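Local coordinates for protein putative HTH-type transcriptional regulator PF0864 (Pyrococcus furiosus, PDB 2IA0) that probably acts as a DNA-binding transcriptional regulator of the AsnC (Lrp) family, pairing into dimers through its C-terminal domain, at residues A[16-21]-A[39-44]; A[75-80]-A[163-168]; A[94-99]-A[142-147]; A[108-113]-A[134-139]. One frame throughout, in Å; residues are numbered along the deposited sequence.

Contact 1. Residues A[16-21]-A[39-44]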
loop_
_atom_site.group_PDB
_atom_site.type_symbol
_atom_site.label_atom_id
_atom_site.label_comp_id
_atom_site.label_asym_id
_atom_site.label_seq_id
_atom_site.Cartn_x
_atom_site.Cartn_y
_atom_site.Cartn_z
ATOM N N ASP A 16 -1.597 -8.677 -23.757
ATOM C CA ASP A 16 -1.982 -7.792 -24.851
ATOM C C ASP A 16 -2.844 -6.638 -24.332
ATOM O O ASP A 16 -3.099 -6.554 -23.119
ATOM C CB ASP A 16 -2.647 -8.581 -25.993
ATOM C CG ASP A 16 -4.027 -9.082 -25.641
ATOM O OD1 ASP A 16 -4.288 -9.341 -24.455
ATOM O OD2 ASP A 16 -4.862 -9.234 -26.557
ATOM N N ASP A 17 -3.274 -5.749 -25.231
ATOM C CA ASP A 17 -4.071 -4.596 -24.837
ATOM C C ASP A 17 -5.386 -4.951 -24.128
ATOM O O ASP A 17 -5.780 -4.269 -23.173
ATOM C CB ASP A 17 -4.297 -3.643 -26.020
ATOM C CG ASP A 17 -3.015 -2.915 -26.442
ATOM O OD1 ASP A 17 -2.036 -2.895 -25.657
ATOM O OD2 ASP A 17 -2.970 -2.363 -27.566
ATOM N N LEU A 18 -6.052 -6.013 -24.572
ATOM C CA LEU A 18 -7.301 -6.455 -23.933
ATOM C C LEU A 18 -7.066 -6.964 -22.507
ATOM O O LEU A 18 -7.842 -6.674 -21.619
ATOM C CB LEU A 18 -8.031 -7.522 -24.780
ATOM C CG LEU A 18 -9.328 -8.110 -24.217
ATOM C CD1 LEU A 18 -10.337 -6.997 -23.733
ATOM C CD2 LEU A 18 -9.959 -9.030 -25.276
ATOM N N ASP A 19 -6.000 -7.725 -22.295
ATOM C CA ASP A 19 -5.601 -8.108 -20.940
ATOM C C ASP A 19 -5.454 -6.902 -20.021
ATOM O O ASP A 19 -6.051 -6.887 -18.945
ATOM C CB ASP A 19 -4.310 -8.925 -20.962
ATOM C CG ASP A 19 -4.544 -10.353 -21.440
ATOM O OD1 ASP A 19 -3.663 -10.900 -22.144
ATOM O OD2 ASP A 19 -5.632 -10.921 -21.138
ATOM N N ARG A 20 -4.683 -5.899 -20.469
ATOM C CA ARG A 20 -4.407 -4.678 -19.706
ATOM C C ARG A 20 -5.663 -3.879 -19.451
ATOM O O ARG A 20 -5.878 -3.393 -18.332
ATOM C CB ARG A 20 -3.379 -3.784 -20.430
ATOM C CG ARG A 20 -1.966 -4.352 -20.474
ATOM C CD ARG A 20 -1.018 -3.453 -21.295
ATOM N NE ARG A 20 0.082 -4.223 -21.900
ATOM C CZ ARG A 20 0.160 -4.537 -23.203
ATOM N NH1 ARG A 20 -0.775 -4.134 -24.057
ATOM N NH2 ARG A 20 1.188 -5.242 -23.671
ATOM N N ASN A 21 -6.490 -3.744 -20.490
ATOM C CA ASN A 21 -7.737 -3.025 -20.379
ATOM C C ASN A 21 -8.692 -3.623 -19.357
ATOM O O ASN A 21 -9.282 -2.870 -18.599
ATOM C CB ASN A 21 -8.414 -2.889 -21.736
ATOM C CG ASN A 21 -7.907 -1.704 -22.521
ATOM O OD1 ASN A 21 -7.526 -0.695 -21.947
ATOM N ND2 ASN A 21 -7.905 -1.820 -23.851
ATOM N N GLU A 39 -19.543 -5.200 -22.615
ATOM C CA GLU A 39 -20.182 -3.985 -23.107
ATOM C C GLU A 39 -19.200 -2.810 -23.128
ATOM O O GLU A 39 -19.070 -2.140 -24.139
ATOM C CB GLU A 39 -21.440 -3.728 -22.261
ATOM C CG GLU A 39 -21.889 -2.316 -22.050
ATOM C CD GLU A 39 -22.985 -2.237 -20.984
ATOM O OE1 GLU A 39 -22.713 -2.495 -19.784
ATOM O OE2 GLU A 39 -24.129 -1.912 -21.346
ATOM N N GLN A 40 -18.456 -2.606 -22.039
ATOM C CA GLN A 40 -17.473 -1.507 -21.960
ATOM C C GLN A 40 -16.260 -1.666 -22.878
ATOM O O GLN A 40 -15.684 -0.680 -23.335
ATOM C CB GLN A 40 -17.044 -1.253 -20.510
ATOM C CG GLN A 40 -18.186 -0.702 -19.635
ATOM C CD GLN A 40 -17.746 -0.414 -18.215
ATOM O OE1 GLN A 40 -16.582 -0.151 -17.976
ATOM N NE2 GLN A 40 -18.677 -0.470 -17.263
ATOM N N LEU A 41 -15.893 -2.908 -23.163
ATOM C CA LEU A 41 -14.690 -3.212 -23.930
ATOM C C LEU A 41 -15.004 -3.578 -25.371
ATOM O O LEU A 41 -14.135 -3.470 -26.228
ATOM C CB LEU A 41 -13.828 -4.302 -23.229
ATOM C CG LEU A 41 -13.092 -3.881 -21.929
ATOM C CD1 LEU A 41 -12.462 -5.052 -21.228
ATOM C CD2 LEU A 41 -12.034 -2.797 -22.164
ATOM N N LYS A 42 -16.251 -3.994 -25.624
ATOM C CA LYS A 42 -16.746 -4.336 -26.964
ATOM C C LYS A 42 -16.104 -5.612 -27.477
ATOM O O LYS A 42 -15.574 -5.651 -28.583
ATOM C CB LYS A 42 -16.554 -3.176 -27.953
ATOM C CG LYS A 42 -17.119 -1.834 -27.474
ATOM C CD LYS A 42 -16.897 -0.758 -28.515
ATOM C CE LYS A 42 -17.586 0.565 -28.116
ATOM N NZ LYS A 42 -17.153 1.684 -29.008
ATOM N N LYS A 43 -16.177 -6.644 -26.639
ATOM C CA LYS A 43 -15.589 -7.960 -26.847
ATOM C C LYS A 43 -16.636 -8.985 -26.437
ATOM O O LYS A 43 -17.424 -8.705 -25.533
ATOM C CB LYS A 43 -14.359 -8.116 -25.943
ATOM C CG LYS A 43 -13.023 -8.063 -26.660
ATOM C CD LYS A 43 -12.873 -6.807 -27.466
ATOM C CE LYS A 43 -11.636 -6.833 -28.319
ATOM N NZ LYS A 43 -11.416 -5.441 -28.769
ATOM N N PRO A 44 -16.674 -10.167 -27.091
ATOM C CA PRO A 44 -17.689 -11.123 -26.676
ATOM C C PRO A 44 -17.495 -11.534 -25.214
ATOM O O PRO A 44 -16.349 -11.619 -24.734
ATOM C CB PRO A 44 -17.450 -12.320 -27.602
ATOM C CG PRO A 44 -16.685 -11.807 -28.712
ATOM C CD PRO A 44 -15.845 -10.697 -28.188
#
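L18 swings CG to the side of CA opposite its amide nitrogen (chi1 178°), while L41 turns CG away from its own carbonyl carbon (chi1 -71°). These torsions bring the two leucines together through their methyls, CD1 of L18 lying 3.8 Å from CD1 of L41. The second branch of L18 takes a different partner: its CD2 touches K43 CG at 3.5 Å. The K43 chain bends at chi2 and runs antiparallel past the leucine, giving its aliphatic part to the contact. L41 is forked in the same way, since its CD2 rests 3.6 Å from N21 CB, one helical turn on from L18. With an alanine in place of L18, L41 CD1 and K43 CG would probably lose the methyls set against them, opening a gap between the start of helix 17-26 and the end of helix 34-41. The start of helix 17-26 is fixed by a capping box, in which D19 N donates to D16 OD1 at 3.2 Å, from above the carboxylate plane. R51 of helix 45-57 makes salt bridges to both D16 and D19. I48 of that helix touches L18 and K43, and L41 also reaches I22 and L25, so helix 17-26 packs against both helices of the predicted helix-turn-helix.

Contact 2. Residues A[75-80]-A[163-168]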
loop_
_atom_site.group_PDB
_atom_site.type_symbol
_atom_site.label_atom_id
_atom_site.label_comp_id
_atom_site.label_asym_id
_atom_site.label_seq_id
_atom_site.Cartn_x
_atom_site.Cartn_y
_atom_site.Cartn_z
ATOM N N LYS A 75 -6.153 8.109 11.169
ATOM C CA LYS A 75 -6.201 9.515 10.761
ATOM C C LYS A 75 -4.809 10.140 10.619
ATOM O O LYS A 75 -4.639 11.146 9.924
ATOM C CB LYS A 75 -7.037 10.334 11.746
ATOM C CG LYS A 75 -8.475 9.843 11.941
ATOM C CD LYS A 75 -9.212 10.768 12.919
ATOM C CE LYS A 75 -8.810 10.476 14.391
ATOM N NZ LYS A 75 -8.628 11.712 15.270
ATOM N N HIS A 76 -3.825 9.548 11.299
ATOM C CA HIS A 76 -2.464 10.066 11.359
ATOM C C HIS A 76 -1.506 8.934 11.118
ATOM O O HIS A 76 -1.521 7.924 11.814
ATOM C CB HIS A 76 -2.186 10.784 12.689
ATOM C CG HIS A 76 -2.952 12.065 12.812
ATOM N ND1 HIS A 76 -3.796 12.336 13.868
ATOM C CD2 HIS A 76 -3.076 13.109 11.954
ATOM C CE1 HIS A 76 -4.373 13.510 13.676
ATOM N NE2 HIS A 76 -3.956 13.997 12.520
ATOM N N LEU A 77 -0.695 9.125 10.091
ATOM C CA LEU A 77 0.218 8.124 9.613
ATOM C C LEU A 77 1.652 8.685 9.723
ATOM O O LEU A 77 1.869 9.913 9.680
ATOM C CB LEU A 77 -0.174 7.782 8.181
ATOM C CG LEU A 77 -0.042 6.366 7.618
ATOM C CD1 LEU A 77 -1.030 5.417 8.247
ATOM C CD2 LEU A 77 -0.248 6.416 6.123
ATOM N N ALA A 78 2.616 7.793 9.942
ATOM C CA ALA A 78 4.030 8.170 9.990
ATOM C C ALA A 78 4.868 7.057 9.386
ATOM O O ALA A 78 4.556 5.861 9.524
ATOM C CB ALA A 78 4.478 8.459 11.407
ATOM N N LEU A 79 5.897 7.454 8.655
ATOM C CA LEU A 79 6.887 6.512 8.189
ATOM C C LEU A 79 8.085 6.558 9.161
ATOM O O LEU A 79 8.506 7.616 9.598
ATOM C CB LEU A 79 7.294 6.875 6.768
ATOM C CG LEU A 79 8.575 6.276 6.205
ATOM C CD1 LEU A 79 8.298 4.817 5.776
ATOM C CD2 LEU A 79 9.026 7.134 5.035
ATOM N N ILE A 80 8.602 5.391 9.520
ATOM C CA ILE A 80 9.691 5.276 10.501
ATOM C C ILE A 80 10.877 4.588 9.861
ATOM O O ILE A 80 10.719 3.558 9.238
ATOM C CB ILE A 80 9.224 4.458 11.717
ATOM C CG1 ILE A 80 7.914 5.055 12.255
ATOM C CG2 ILE A 80 10.328 4.406 12.807
ATOM C CD1 ILE A 80 7.435 4.432 13.491
ATOM N N ASP A 163 -5.506 5.726 -1.469
ATOM C CA ASP A 163 -6.217 4.545 -1.009
ATOM C C ASP A 163 -5.362 3.439 -0.364
ATOM O O ASP A 163 -5.924 2.462 0.111
ATOM C CB ASP A 163 -7.155 4.026 -2.100
ATOM C CG ASP A 163 -8.191 5.055 -2.490
ATOM O OD1 ASP A 163 -8.760 5.726 -1.576
ATOM O OD2 ASP A 163 -8.422 5.218 -3.706
ATOM N N LEU A 164 -4.033 3.613 -0.321
ATOM C CA LEU A 164 -3.097 2.740 0.463
ATOM C C LEU A 164 -3.549 2.492 1.898
ATOM O O LEU A 164 -3.510 1.361 2.377
ATOM C CB LEU A 164 -1.652 3.318 0.476
ATOM C CG LEU A 164 -0.566 2.960 1.538
ATOM C CD1 LEU A 164 0.845 2.936 0.940
ATOM C CD2 LEU A 164 -0.555 3.880 2.827
ATOM N N THR A 165 -3.975 3.548 2.586
ATOM C CA THR A 165 -4.328 3.423 4.002
ATOM C C THR A 165 -5.704 2.760 4.256
ATOM O O THR A 165 -5.890 2.084 5.270
ATOM C CB THR A 165 -4.106 4.754 4.788
ATOM O OG1 THR A 165 -4.667 4.656 6.113
ATOM C CG2 THR A 165 -4.699 5.930 4.029
ATOM N N GLY A 166 -6.636 2.917 3.317
ATOM C CA GLY A 166 -7.835 2.091 3.275
ATOM C C GLY A 166 -7.557 0.634 2.917
ATOM O O GLY A 166 -8.230 -0.273 3.387
ATOM N N PHE A 167 -6.580 0.398 2.063
ATOM C CA PHE A 167 -6.161 -0.967 1.779
ATOM C C PHE A 167 -5.484 -1.693 2.986
ATOM O O PHE A 167 -5.812 -2.843 3.287
ATOM C CB PHE A 167 -5.273 -0.998 0.520
ATOM C CG PHE A 167 -4.692 -2.349 0.235
ATOM C CD1 PHE A 167 -5.520 -3.409 -0.160
ATOM C CD2 PHE A 167 -3.319 -2.579 0.399
ATOM C CE1 PHE A 167 -4.982 -4.689 -0.395
ATOM C CE2 PHE A 167 -2.775 -3.831 0.166
ATOM C CZ PHE A 167 -3.612 -4.897 -0.234
ATOM N N LEU A 168 -4.546 -1.018 3.659
ATOM C CA LEU A 168 -3.750 -1.611 4.735
ATOM C C LEU A 168 -4.446 -1.563 6.099
ATOM O O LEU A 168 -4.034 -2.278 7.033
ATOM C CB LEU A 168 -2.375 -0.907 4.836
ATOM C CG LEU A 168 -1.407 -1.020 3.661
ATOM C CD1 LEU A 168 -0.162 -0.146 3.850
ATOM C CD2 LEU A 168 -1.015 -2.463 3.398
#
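L77 on strand 76-84 is the residue that meets the short helix 164-168, and it does so through both of its methyls. The apolar part is a leucine pair: CD2 of L77 lies 4.2 Å from CD2 of L164, the two side chains meeting at a slant. A first torsion not far from trans (chi1 159°) carries the L164 methyls off the helix toward the strand. L124 of strand 120-127 touches both leucines, and L111 packs on L77 as well, making one apolar cluster.

The mixed part is looser. CD1 of L77 faces the hydroxyl of T165, with OG1 at 4.3 Å, a van der Waals approach and no more. That OG1 is buried here and has no partner anywhere in the model.

Backbone bonds hold the helix in shape by itself. F167 N donates to D163 O at 2.9 Å and L168 N to L164 O at 2.9 Å, winding the single turn that presents L164 and T165 to the strand.

Beyond the helix lies the second subunit: L164 packs on L164 of that subunit, and F167 stacks with F167 of the same neighbouring chain. The chemistry is therefore modest. The direct contact is small and purely van der Waals, one part of a larger apolar core shared with the dimer interface, and it carries the price of one buried hydroxyl.

Contact 3. Residues A[94-99]-A[142-147]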
loop_
_atom_site.group_PDB
_atom_site.type_symbol
_atom_site.label_atom_id
_atom_site.label_comp_id
_atom_site.label_asym_id
_atom_site.label_seq_id
_atom_site.Cartn_x
_atom_site.Cartn_y
_atom_site.Cartn_z
ATOM N N GLU A 94 21.395 -9.980 10.571
ATOM C CA GLU A 94 20.247 -10.568 9.885
ATOM C C GLU A 94 19.189 -11.047 10.882
ATOM O O GLU A 94 18.004 -10.769 10.697
ATOM C CB GLU A 94 20.703 -11.704 8.958
ATOM C CG GLU A 94 19.589 -12.421 8.206
ATOM C CD GLU A 94 19.859 -13.935 8.085
ATOM O OE1 GLU A 94 20.929 -14.316 7.531
ATOM O OE2 GLU A 94 19.009 -14.741 8.552
ATOM N N ARG A 95 19.616 -11.731 11.949
ATOM C CA ARG A 95 18.681 -12.298 12.935
ATOM C C ARG A 95 18.036 -11.272 13.858
ATOM O O ARG A 95 16.901 -11.471 14.315
ATOM C CB ARG A 95 19.366 -13.371 13.782
ATOM C CG ARG A 95 19.255 -14.773 13.245
ATOM C CD ARG A 95 20.059 -15.704 14.133
ATOM N NE ARG A 95 21.187 -16.195 13.377
ATOM C CZ ARG A 95 22.407 -16.415 13.829
ATOM N NH1 ARG A 95 22.741 -16.187 15.086
ATOM N NH2 ARG A 95 23.308 -16.867 12.974
ATOM N N TYR A 96 18.779 -10.206 14.143
ATOM C CA TYR A 96 18.336 -9.104 14.988
ATOM C C TYR A 96 17.257 -8.276 14.304
ATOM O O TYR A 96 16.240 -7.970 14.901
ATOM C CB TYR A 96 19.516 -8.208 15.387
ATOM C CG TYR A 96 19.143 -7.207 16.456
ATOM C CD1 TYR A 96 18.684 -7.643 17.700
ATOM C CD2 TYR A 96 19.234 -5.825 16.228
ATOM C CE1 TYR A 96 18.327 -6.746 18.688
ATOM C CE2 TYR A 96 18.877 -4.899 17.235
ATOM C CZ TYR A 96 18.426 -5.381 18.451
ATOM O OH TYR A 96 18.059 -4.530 19.445
ATOM N N ILE A 97 17.480 -7.949 13.036
ATOM C CA ILE A 97 16.474 -7.312 12.214
ATOM C C ILE A 97 15.184 -8.131 12.081
ATOM O O ILE A 97 14.090 -7.539 12.132
ATOM C CB ILE A 97 17.061 -6.925 10.826
ATOM C CG1 ILE A 97 17.992 -5.724 10.985
ATOM C CG2 ILE A 97 15.965 -6.626 9.804
ATOM C CD1 ILE A 97 18.923 -5.557 9.838
ATOM N N SER A 98 15.304 -9.464 11.889
ATOM C CA SER A 98 14.127 -10.373 11.900
ATOM C C SER A 98 13.327 -10.252 13.185
ATOM O O SER A 98 12.107 -10.160 13.145
ATOM C CB SER A 98 14.514 -11.842 11.695
ATOM O OG SER A 98 14.987 -12.080 10.375
ATOM N N TYR A 99 14.027 -10.225 14.319
ATOM C CA TYR A 99 13.410 -10.044 15.633
ATOM C C TYR A 99 12.652 -8.722 15.755
ATOM O O TYR A 99 11.526 -8.691 16.233
ATOM C CB TYR A 99 14.484 -10.161 16.725
ATOM C CG TYR A 99 14.083 -9.665 18.088
ATOM C CD1 TYR A 99 12.969 -10.178 18.738
ATOM C CD2 TYR A 99 14.837 -8.695 18.743
ATOM C CE1 TYR A 99 12.595 -9.732 20.007
ATOM C CE2 TYR A 99 14.471 -8.231 20.021
ATOM C CZ TYR A 99 13.348 -8.760 20.645
ATOM O OH TYR A 99 12.973 -8.330 21.917
ATOM N N THR A 142 11.918 3.785 20.713
ATOM C CA THR A 142 13.091 4.335 21.416
ATOM C C THR A 142 13.576 3.397 22.522
ATOM O O THR A 142 14.679 3.573 23.068
ATOM C CB THR A 142 12.841 5.749 21.977
ATOM O OG1 THR A 142 11.702 5.728 22.845
ATOM C CG2 THR A 142 12.623 6.757 20.846
ATOM N N SER A 143 12.740 2.400 22.817
ATOM C CA SER A 143 13.078 1.259 23.659
ATOM C C SER A 143 13.903 0.159 22.950
ATOM O O SER A 143 14.441 -0.729 23.614
ATOM C CB SER A 143 11.784 0.632 24.161
ATOM O OG SER A 143 11.017 0.155 23.068
ATOM N N ILE A 144 13.974 0.183 21.616
ATOM C CA ILE A 144 14.796 -0.789 20.890
ATOM C C ILE A 144 16.295 -0.479 21.070
ATOM O O ILE A 144 16.754 0.597 20.653
ATOM C CB ILE A 144 14.440 -0.856 19.373
ATOM C CG1 ILE A 144 12.990 -1.284 19.151
ATOM C CG2 ILE A 144 15.396 -1.790 18.609
ATOM C CD1 ILE A 144 12.438 -0.798 17.800
ATOM N N PRO A 145 17.062 -1.413 21.689
ATOM C CA PRO A 145 18.511 -1.224 21.886
ATOM C C PRO A 145 19.334 -1.350 20.604
ATOM O O PRO A 145 18.927 -2.031 19.659
ATOM C CB PRO A 145 18.903 -2.353 22.873
ATOM C CG PRO A 145 17.620 -2.922 23.382
ATOM C CD PRO A 145 16.614 -2.693 22.266
ATOM N N ASN A 146 20.483 -0.687 20.591
ATOM C CA ASN A 146 21.466 -0.809 19.515
ATOM C C ASN A 146 21.038 -0.180 18.182
ATOM O O ASN A 146 21.439 -0.632 17.103
ATOM C CB ASN A 146 21.919 -2.273 19.352
ATOM C CG ASN A 146 22.731 -2.769 20.542
ATOM O OD1 ASN A 146 23.452 -2.005 21.187
ATOM N ND2 ASN A 146 22.620 -4.049 20.831
ATOM N N LEU A 147 20.235 0.879 18.269
ATOM C CA LEU A 147 19.865 1.631 17.082
ATOM C C LEU A 147 20.792 2.824 16.907
ATOM O O LEU A 147 20.975 3.613 17.820
ATOM C CB LEU A 147 18.396 2.065 17.127
ATOM C CG LEU A 147 17.308 0.991 17.035
ATOM C CD1 LEU A 147 15.961 1.636 16.855
ATOM C CD2 LEU A 147 17.547 -0.005 15.927
#
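Y96 buries far more surface here than any other residue, and it reaches the loop 142-147 with the end of its ring. CG stands anti to the backbone N (chi1 -170°), sending the phenol outward from helix 91-105 until its hydroxyl meets the backbone of P145. There Y96 OH donates to P145 O at 2.7 Å. The acceptor sits at the ring's edge, near the ring plane, whereas seen from the carbonyl the donor arrives bent, at a C=O...donor angle of 134° and tilted 35° from the carbonyl plane.

P145 gives the next largest share. Besides its carbonyl it offers the pyrrolidine ring, with CD at 3.7 Å from Y96 OH, so the hydroxyl meets both the carbonyl and the ring of P145. N146 follows at longer range, its CB 4.5 Å from Y96 OH. N146 takes a positive phi where the chain turns into strand 147-154, and its backbone pairs with G85. CG2 of I144 closes in on the same hydroxyl, Y96 OH, at 3.9 Å.

A phenylalanine in place of Y96 would probably leave P145 O without this donor and the loop less firmly tied to the helix.

V84 of the sheet also touches Y96, and I144 packs on L82 nearby. The chemistry is that of a side-chain-to-backbone hydrogen bond at the surface: one short bond, with apolar contacts clustered round its donor, ties helix to loop and depends on no charge.

Contact 4. Residues A[108-113]-A[134-139]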
loop_
_atom_site.group_PDB
_atom_site.type_symbol
_atom_site.label_atom_id
_atom_site.label_comp_id
_atom_site.label_asym_id
_atom_site.label_seq_id
_atom_site.Cartn_x
_atom_site.Cartn_y
_atom_site.Cartn_z
ATOM N N PRO A 108 -0.474 -3.408 16.992
ATOM C CA PRO A 108 -1.628 -2.655 16.476
ATOM C C PRO A 108 -1.197 -1.342 15.837
ATOM O O PRO A 108 -0.388 -0.591 16.418
ATOM C CB PRO A 108 -2.443 -2.359 17.739
ATOM C CG PRO A 108 -2.040 -3.448 18.707
ATOM C CD PRO A 108 -0.589 -3.663 18.443
ATOM N N GLY A 109 -1.715 -1.067 14.648
ATOM C CA GLY A 109 -1.351 0.163 13.952
ATOM C C GLY A 109 -0.211 0.032 12.961
ATOM O O GLY A 109 -0.036 0.879 12.108
ATOM N N VAL A 110 0.556 -1.037 13.057
ATOM C CA VAL A 110 1.695 -1.228 12.165
ATOM C C VAL A 110 1.224 -1.789 10.811
ATOM O O VAL A 110 0.705 -2.900 10.733
ATOM C CB VAL A 110 2.788 -2.093 12.827
ATOM C CG1 VAL A 110 3.839 -2.486 11.820
ATOM C CG2 VAL A 110 3.401 -1.332 13.992
ATOM N N LEU A 111 1.442 -1.003 9.756
ATOM C CA LEU A 111 0.734 -1.193 8.486
ATOM C C LEU A 111 1.358 -2.222 7.531
ATOM O O LEU A 111 0.645 -2.774 6.714
ATOM C CB LEU A 111 0.221 0.128 7.887
ATOM C CG LEU A 111 -1.236 0.542 8.207
ATOM C CD1 LEU A 111 -1.941 -0.180 9.379
ATOM C CD2 LEU A 111 -1.284 2.008 8.392
ATOM N N PHE A 112 2.641 -2.541 7.582
ATOM C CA PHE A 112 3.810 -2.053 6.843
ATOM C C PHE A 112 5.161 -2.069 7.504
ATOM O O PHE A 112 5.531 -1.145 8.208
ATOM C CB PHE A 112 3.661 -1.033 5.695
ATOM C CG PHE A 112 4.710 -1.240 4.604
ATOM C CD1 PHE A 112 4.462 -2.116 3.539
ATOM C CD2 PHE A 112 5.971 -0.615 4.688
ATOM C CE1 PHE A 112 5.426 -2.337 2.555
ATOM C CE2 PHE A 112 6.965 -0.807 3.688
ATOM C CZ PHE A 112 6.694 -1.679 2.623
ATOM N N VAL A 113 5.881 -3.163 7.243
ATOM C CA VAL A 113 7.262 -3.370 7.728
ATOM C C VAL A 113 8.124 -3.911 6.588
ATOM O O VAL A 113 7.721 -4.845 5.875
ATOM C CB VAL A 113 7.336 -4.303 8.989
ATOM C CG1 VAL A 113 8.786 -4.509 9.452
ATOM C CG2 VAL A 113 6.460 -3.740 10.169
ATOM N N VAL A 134 3.330 9.475 19.281
ATOM C CA VAL A 134 4.377 9.799 20.245
ATOM C C VAL A 134 4.491 8.688 21.287
ATOM O O VAL A 134 5.542 8.078 21.455
ATOM C CB VAL A 134 4.110 11.172 20.897
ATOM C CG1 VAL A 134 4.917 11.357 22.210
ATOM C CG2 VAL A 134 4.391 12.279 19.880
ATOM N N LYS A 135 3.378 8.421 21.948
ATOM C CA LYS A 135 3.227 7.317 22.887
ATOM C C LYS A 135 3.637 5.967 22.276
ATOM O O LYS A 135 4.205 5.125 22.977
ATOM C CB LYS A 135 1.773 7.280 23.377
ATOM C CG LYS A 135 1.577 6.714 24.760
ATOM C CD LYS A 135 0.157 6.163 24.937
ATOM C CE LYS A 135 0.175 5.026 25.962
ATOM N NZ LYS A 135 -1.191 4.488 26.211
ATOM N N PHE A 136 3.347 5.753 20.985
ATOM C CA PHE A 136 3.786 4.535 20.289
ATOM C C PHE A 136 5.311 4.479 20.134
ATOM O O PHE A 136 5.909 3.441 20.377
ATOM C CB PHE A 136 3.121 4.371 18.912
ATOM C CG PHE A 136 3.641 3.189 18.118
ATOM C CD1 PHE A 136 2.981 1.956 18.161
ATOM C CD2 PHE A 136 4.789 3.301 17.340
ATOM C CE1 PHE A 136 3.451 0.847 17.428
ATOM C CE2 PHE A 136 5.278 2.201 16.620
ATOM C CZ PHE A 136 4.595 0.966 16.657
ATOM N N ILE A 137 5.915 5.573 19.678
ATOM C CA ILE A 137 7.373 5.672 19.567
ATOM C C ILE A 137 8.104 5.559 20.921
ATOM O O ILE A 137 9.109 4.839 21.011
ATOM C CB ILE A 137 7.791 6.910 18.720
ATOM C CG1 ILE A 137 7.368 6.675 17.251
ATOM C CG2 ILE A 137 9.308 7.198 18.826
ATOM C CD1 ILE A 137 6.994 7.917 16.521
ATOM N N GLU A 138 7.592 6.214 21.969
ATOM C CA GLU A 138 8.166 6.050 23.330
ATOM C C GLU A 138 8.302 4.567 23.684
ATOM O O GLU A 138 9.353 4.122 24.179
ATOM C CB GLU A 138 7.345 6.745 24.457
ATOM C CG GLU A 138 6.800 8.164 24.192
ATOM C CD GLU A 138 6.515 8.978 25.497
ATOM O OE1 GLU A 138 7.475 9.514 26.110
ATOM O OE2 GLU A 138 5.331 9.114 25.896
ATOM N N GLU A 139 7.234 3.815 23.400
ATOM C CA GLU A 139 7.040 2.456 23.907
ATOM C C GLU A 139 7.648 1.344 23.080
ATOM O O GLU A 139 8.149 0.360 23.634
ATOM C CB GLU A 139 5.549 2.184 24.114
ATOM C CG GLU A 139 5.088 2.561 25.501
ATOM C CD GLU A 139 3.661 3.058 25.559
ATOM O OE1 GLU A 139 2.783 2.435 24.918
ATOM O OE2 GLU A 139 3.418 4.071 26.275
#
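P108 and V110, the two residues that meet F136 of helix 132-140, flank G109, whose positive phi (94°) turns the chain into strand 110-116; at these angles a CB on G109 would run into the carbonyl O of P108. The main side-chain meeting is between V110 and F136. CG2 of V110 lies 3.7 Å from CZ, at the far end of the F136 ring, and 4.1 Å from CE1 of that ring, and the two side chains cross at about a right angle. F136 reaches that far because its first torsion (chi1 175°) swings the ring away from the helix's own backbone and on to the sheet. P108 adds its carbonyl, with O at 4.2 Å from F136 CE1; that oxygen is hydrogen-bonded by K127 NZ, and the aromatic also packs on K127 and V125 of strand 120-127. On the other side of the strand's backbone, V110 O accepts from K160 of the second subunit, and V113 pairs antiparallel with a strand of that subunit. An aromatic from the domain's second helix, packed against the start of the strand outermost within this chain, fits the ferredoxin-like alpha+beta sandwich, here the unit of a dimeric alpha+beta barrel, in which helices cover one face of a four-stranded antiparallel sheet.

In the fold
Contact 1 closes first along the chain and stands apart in the N-terminal, predicted DNA-binding region, its centre about 33 Å from that of contact 2, and about 49 and 43 Å from those of contacts 3 and 4. Those three share the C-terminal domain and nest: contact 4 lies inside the loop closed by contact 3, which lies inside that of contact 2. Contacts 2 and 4 touch, L77 CD1 lying 3.4 Å from L111 CD2, and both reach the four-stranded sheet; contacts 3 and 4 meet where helix 132-140 runs into the loop 142-147. All three also reach the second subunit, consistent with a dimerisation domain carrying a separate DNA-binding head.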